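Local coordinates for protein tyrosinase (PDB 6JU8) that probably oxidises L-tyrosine and L-dopa to L-dopaquinone with molecular oxygen at a dinuclear copper centre, at residues Ile41-Thr44 with Leu45-Ala49; Val422-Ser426 with Asp427-Asp431. The protein carries 1 engineered substitution. All coordinates share one frame; numbering follows the deposited sequence.

Interaction 1: residues Ile41-Thr44 with Leu45-Ala49; sequences IQLT and LFVEA
I41 and L45 meet one helical turn apart, side by side and pointing the same way, with I41 CG2 3.8 Å from L45 CD1. Only the CG2 branch of I41 touches L45; the CG1 arm leads off from the pair. The same two residues are also joined through the backbone, L45 N donating to I41 O at 2.8 Å. L43 and V47 repeat the side-by-side pattern at a slightly longer distance, L43 CD1 standing 4.0 Å from V47 CG2. With chi1 at 169°, CG2 of V47 lies beside its own backbone N, anti to the carbonyl carbon, and so faces L43 O. These i to i+4 pairs belong to the first turns of helix 41-55, whose ladder continues with F46 N to Q42 O at 2.9 Å and with E48 N to T44 O at 2.8 Å. The tight part is formed by the buried L43, T44, L45 and V47, where V47 CG2 comes within 3.2 Å of L43 O and L45 CG within 3.4 Å of I41 O. W138 of helix 135-144, M122, F125 and I126 of helix 103-129, and V179 and V181 of strand 178-182 bury it. The partly exposed side is formed by I41 and E48. The chain of E48 bends at chi2 (-78°); its CG lies 4.0 Å from T44 CG2 before the carboxylate reaches K193 in a salt bridge. Buried polar groups find partners beyond the pairings: T44 OG1 bonds to R40 O and L182 N, and the Q42 amide uses OE1 for W29 and NE2 for E141.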
loop_
_atom_site.group_PDB
_atom_site.type_symbol
_atom_site.label_atom_id
_atom_site.label_comp_id
_atom_site.label_asym_id
_atom_site.label_seq_id
_atom_site.Cartn_x
_atom_site.Cartn_y
_atom_site.Cartn_z
ATOM N N ILE A 41 11.761 -7.683 -23.465
ATOM C CA ILE A 41 12.305 -6.441 -24.044
ATOM C C ILE A 41 11.264 -5.336 -23.982
ATOM O O ILE A 41 11.607 -4.235 -23.536
ATOM C CB ILE A 41 12.812 -6.621 -25.481
ATOM C CG1 ILE A 41 14.023 -7.538 -25.574
ATOM C CG2 ILE A 41 13.115 -5.261 -26.109
ATOM C CD1 ILE A 41 14.433 -7.916 -26.984
ATOM N N GLN A 42 10.010 -5.568 -24.404
ATOM C CA GLN A 42 9.038 -4.463 -24.347
ATOM C C GLN A 42 8.813 -3.990 -22.924
ATOM O O GLN A 42 8.675 -2.782 -22.662
ATOM C CB GLN A 42 7.698 -4.849 -24.983
ATOM C CG GLN A 42 7.750 -4.900 -26.505
ATOM C CD GLN A 42 6.403 -5.210 -27.112
ATOM O OE1 GLN A 42 5.375 -4.976 -26.492
ATOM N NE2 GLN A 42 6.390 -5.643 -28.361
ATOM N N LEU A 43 8.749 -4.918 -21.957
ATOM C CA LEU A 43 8.587 -4.503 -20.562
ATOM C C LEU A 43 9.753 -3.642 -20.098
ATOM O O LEU A 43 9.587 -2.605 -19.420
ATOM C CB LEU A 43 8.454 -5.726 -19.652
ATOM C CG LEU A 43 8.382 -5.455 -18.146
ATOM C CD1 LEU A 43 7.142 -4.637 -17.798
ATOM C CD2 LEU A 43 8.355 -6.771 -17.372
ATOM N N THR A 44 10.970 -4.053 -20.467
ATOM C CA THR A 44 12.135 -3.236 -20.121
ATOM C C THR A 44 12.080 -1.863 -20.773
ATOM O O THR A 44 12.320 -0.834 -20.135
ATOM C CB THR A 44 13.407 -3.982 -20.551
ATOM O OG1 THR A 44 13.517 -5.214 -19.826
ATOM C CG2 THR A 44 14.680 -3.181 -20.236
ATOM N N LEU A 45 11.736 -1.810 -22.061
ATOM C CA LEU A 45 11.641 -0.533 -22.767
ATOM C C LEU A 45 10.627 0.389 -22.100
ATOM O O LEU A 45 10.835 1.592 -21.922
ATOM C CB LEU A 45 11.237 -0.813 -24.219
ATOM C CG LEU A 45 12.334 -1.350 -25.147
ATOM C CD1 LEU A 45 11.726 -1.706 -26.504
ATOM C CD2 LEU A 45 13.496 -0.361 -25.242
ATOM N N PHE A 46 9.461 -0.182 -21.734
ATOM C CA PHE A 46 8.393 0.647 -21.189
ATOM C C PHE A 46 8.816 1.158 -19.814
ATOM O O PHE A 46 8.711 2.351 -19.513
ATOM C CB PHE A 46 7.085 -0.132 -21.154
ATOM C CG PHE A 46 5.814 0.591 -20.804
ATOM C CD1 PHE A 46 5.725 1.964 -20.658
ATOM C CD2 PHE A 46 4.643 -0.164 -20.590
ATOM C CE1 PHE A 46 4.528 2.610 -20.324
ATOM C CE2 PHE A 46 3.450 0.473 -20.292
ATOM C CZ PHE A 46 3.377 1.852 -20.167
ATOM N N VAL A 47 9.342 0.267 -18.972
ATOM C CA VAL A 47 9.793 0.694 -17.638
ATOM C C VAL A 47 10.906 1.729 -17.717
ATOM O O VAL A 47 10.884 2.759 -17.030
ATOM C CB VAL A 47 10.275 -0.539 -16.829
ATOM C CG1 VAL A 47 10.989 -0.116 -15.565
ATOM C CG2 VAL A 47 9.094 -1.447 -16.517
ATOM N N GLU A 48 11.907 1.482 -18.567
ATOM C CA GLU A 48 13.058 2.376 -18.609
ATOM C C GLU A 48 12.669 3.709 -19.238
ATOM O O GLU A 48 13.099 4.754 -18.743
ATOM C CB GLU A 48 14.229 1.744 -19.365
ATOM C CG GLU A 48 14.795 0.497 -18.694
ATOM C CD GLU A 48 15.691 0.730 -17.502
ATOM O OE1 GLU A 48 15.944 1.881 -17.114
ATOM O OE2 GLU A 48 16.175 -0.259 -16.916
ATOM N N ALA A 49 11.855 3.664 -20.286
ATOM C CA ALA A 49 11.425 4.925 -20.910
ATOM C C ALA A 49 10.566 5.757 -19.966
ATOM O O ALA A 49 10.724 6.981 -19.850
ATOM C CB ALA A 49 10.660 4.667 -22.192
#

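Interaction 2: residues Val422-Ser426 with Asp427-Asp431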
loop_
_atom_site.group_PDB
_atom_site.type_symbol
_atom_site.label_atom_id
_atom_site.label_comp_id
_atom_site.label_asym_id
_atom_site.label_seq_id
_atom_site.Cartn_x
_atom_site.Cartn_y
_atom_site.Cartn_z
ATOM N N VAL A 422 -1.508 23.245 -36.996
ATOM C CA VAL A 422 -2.873 23.522 -36.590
ATOM C C VAL A 422 -3.184 22.723 -35.320
ATOM O O VAL A 422 -2.418 21.814 -34.986
ATOM C CB VAL A 422 -3.906 23.150 -37.665
ATOM C CG1 VAL A 422 -3.718 23.982 -38.923
ATOM C CG2 VAL A 422 -3.820 21.651 -37.986
ATOM N N PHE A 423 -4.291 23.044 -34.659
ATOM C CA PHE A 423 -4.757 22.133 -33.608
ATOM C C PHE A 423 -5.424 20.905 -34.215
ATOM O O PHE A 423 -6.096 20.998 -35.256
ATOM C CB PHE A 423 -5.744 22.850 -32.695
ATOM C CG PHE A 423 -5.092 23.844 -31.765
ATOM C CD1 PHE A 423 -4.145 23.410 -30.834
ATOM C CD2 PHE A 423 -5.426 25.183 -31.809
ATOM C CE1 PHE A 423 -3.571 24.318 -29.961
ATOM C CE2 PHE A 423 -4.842 26.080 -30.940
ATOM C CZ PHE A 423 -3.905 25.663 -30.008
ATOM N N PHE A 424 -5.336 19.775 -33.525
ATOM C CA PHE A 424 -6.209 18.639 -33.799
ATOM C C PHE A 424 -7.686 19.028 -33.740
ATOM O O PHE A 424 -8.101 19.878 -32.956
ATOM C CB PHE A 424 -5.973 17.513 -32.788
ATOM C CG PHE A 424 -4.898 16.526 -33.184
ATOM C CD1 PHE A 424 -3.551 16.743 -32.928
ATOM C CD2 PHE A 424 -5.266 15.348 -33.823
ATOM C CE1 PHE A 424 -2.588 15.809 -33.294
ATOM C CE2 PHE A 424 -4.315 14.418 -34.209
ATOM C CZ PHE A 424 -2.982 14.659 -33.942
ATOM N N ARG A 425 -8.477 18.365 -34.574
ATOM C CA ARG A 425 -9.933 18.393 -34.561
ATOM C C ARG A 425 -10.431 16.953 -34.518
ATOM O O ARG A 425 -9.706 16.045 -34.927
ATOM C CB ARG A 425 -10.498 19.128 -35.791
ATOM C CG ARG A 425 -10.072 20.596 -35.757
ATOM C CD ARG A 425 -11.235 21.544 -35.920
ATOM N NE ARG A 425 -10.769 22.923 -35.743
ATOM C CZ ARG A 425 -11.036 23.874 -36.623
ATOM N NH1 ARG A 425 -11.765 23.550 -37.691
ATOM N NH2 ARG A 425 -10.604 25.111 -36.443
ATOM N N SER A 426 -11.656 16.748 -34.063
ATOM C CA SER A 426 -12.174 15.406 -33.866
ATOM C C SER A 426 -12.140 14.597 -35.148
ATOM O O SER A 426 -11.790 13.406 -35.116
ATOM C CB SER A 426 -13.616 15.496 -33.329
ATOM O OG SER A 426 -13.588 15.997 -31.990
ATOM N N ASP A 427 -12.476 15.202 -36.305
ATOM C CA ASP A 427 -12.473 14.398 -37.532
ATOM C C ASP A 427 -11.084 13.863 -37.859
ATOM O O ASP A 427 -10.967 12.839 -38.537
ATOM C CB ASP A 427 -12.976 15.248 -38.698
ATOM C CG ASP A 427 -14.476 15.360 -38.763
ATOM O OD1 ASP A 427 -15.181 14.530 -38.175
ATOM O OD2 ASP A 427 -14.989 16.252 -39.452
ATOM N N ASP A 428 -10.015 14.504 -37.392
ATOM C CA ASP A 428 -8.649 14.039 -37.627
ATOM C C ASP A 428 -8.390 12.662 -37.027
ATOM O O ASP A 428 -7.550 11.927 -37.544
ATOM C CB ASP A 428 -7.604 15.002 -37.061
ATOM C CG ASP A 428 -7.663 16.378 -37.686
ATOM O OD1 ASP A 428 -8.013 16.496 -38.880
ATOM O OD2 ASP A 428 -7.361 17.365 -36.987
ATOM N N VAL A 429 -9.143 12.334 -35.968
ATOM C CA VAL A 429 -8.893 11.065 -35.279
ATOM C C VAL A 429 -10.087 10.137 -35.323
ATOM O O VAL A 429 -10.161 9.172 -34.551
ATOM C CB VAL A 429 -8.409 11.290 -33.826
ATOM C CG1 VAL A 429 -7.118 12.089 -33.861
ATOM C CG2 VAL A 429 -9.496 11.967 -32.984
ATOM N N LYS A 430 -11.038 10.376 -36.226
ATOM C CA LYS A 430 -12.172 9.450 -36.381
ATOM C C LYS A 430 -11.678 8.044 -36.668
ATOM O O LYS A 430 -12.159 7.045 -36.119
ATOM C CB LYS A 430 -13.070 9.961 -37.521
ATOM C CG LYS A 430 -14.283 9.078 -37.806
ATOM C CD LYS A 430 -14.879 9.403 -39.169
ATOM C CE LYS A 430 -15.714 10.670 -39.112
ATOM N NZ LYS A 430 -16.355 10.970 -40.431
ATOM N N ASP A 431 -10.681 7.940 -37.559
ATOM C CA ASP A 431 -10.040 6.644 -37.791
ATOM C C ASP A 431 -8.777 6.575 -36.937
ATOM O O ASP A 431 -7.771 7.213 -37.281
ATOM C CB ASP A 431 -9.700 6.475 -39.275
ATOM C CG ASP A 431 -9.129 5.101 -39.574
ATOM O OD1 ASP A 431 -8.943 4.278 -38.653
ATOM O OD2 ASP A 431 -8.835 4.856 -40.760
HETATM O O HOH W 1 -6.560 19.704 -37.733
#
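This is a local turn contact at the exit of strand 420-423, where a short 3-10 segment is closed by an aspartate side chain and two backbone bonds. D428 folds back on R425: its OD2 accepts R425 N at 2.8 Å, the N-H coming in 41° off the plane of the carboxylate, while D428 N donates to R425 O at 2.9 Å. The two residues are thus joined by reciprocal bonds, one from side chain and one from backbone. V429 N to S426 O, 3.0 Å, supplies the next i to i+3 step. A water spans the start of the turn, donating to F423 O at 2.8 Å and to D428 OD2 at 2.6 Å, which gives that oxygen a second donor. On the apolar side, V429 CG1 lies 3.7 Å from F424 CE2, the side chains crossing at about a right angle. With chi1 at -60°, CG2 of V429 sits between its backbone N and carbonyl carbon, 3.4 Å from S426 O, while CG1 is turned to the F424 ring. Outside the turn, R425 and D427 make salt bridges to D407 and K404. F424 and V429 both rest on V109 of helix 103-129, F424 also touches R413 of strand 412-415, and S426 OG bonds to T105 OG1 of helix 103-129.

From the N terminus, interaction 1 comes first, within the opening turns of helix 41-55; interaction 2 follows far along the chain, where strand 420-423 gives way to a 3-10 turn. The two are in series, neither enclosing nor crossing the other, and because each joins adjoining segments neither closes a long loop. The centres of interactions 1 and 2 lie about 29 Å apart, and their nearest atoms are about 20 Å apart. Both nevertheless rest on helix 103-129: residues 41-49 at M122, F125 and I126, residues 422-431 at T105 and V109, nearer copper ligand H107. Interaction 1 also meets helix 135-144 and strand 178-182; interaction 2 connects the 412-415/420-423 hairpin to helix 103-129.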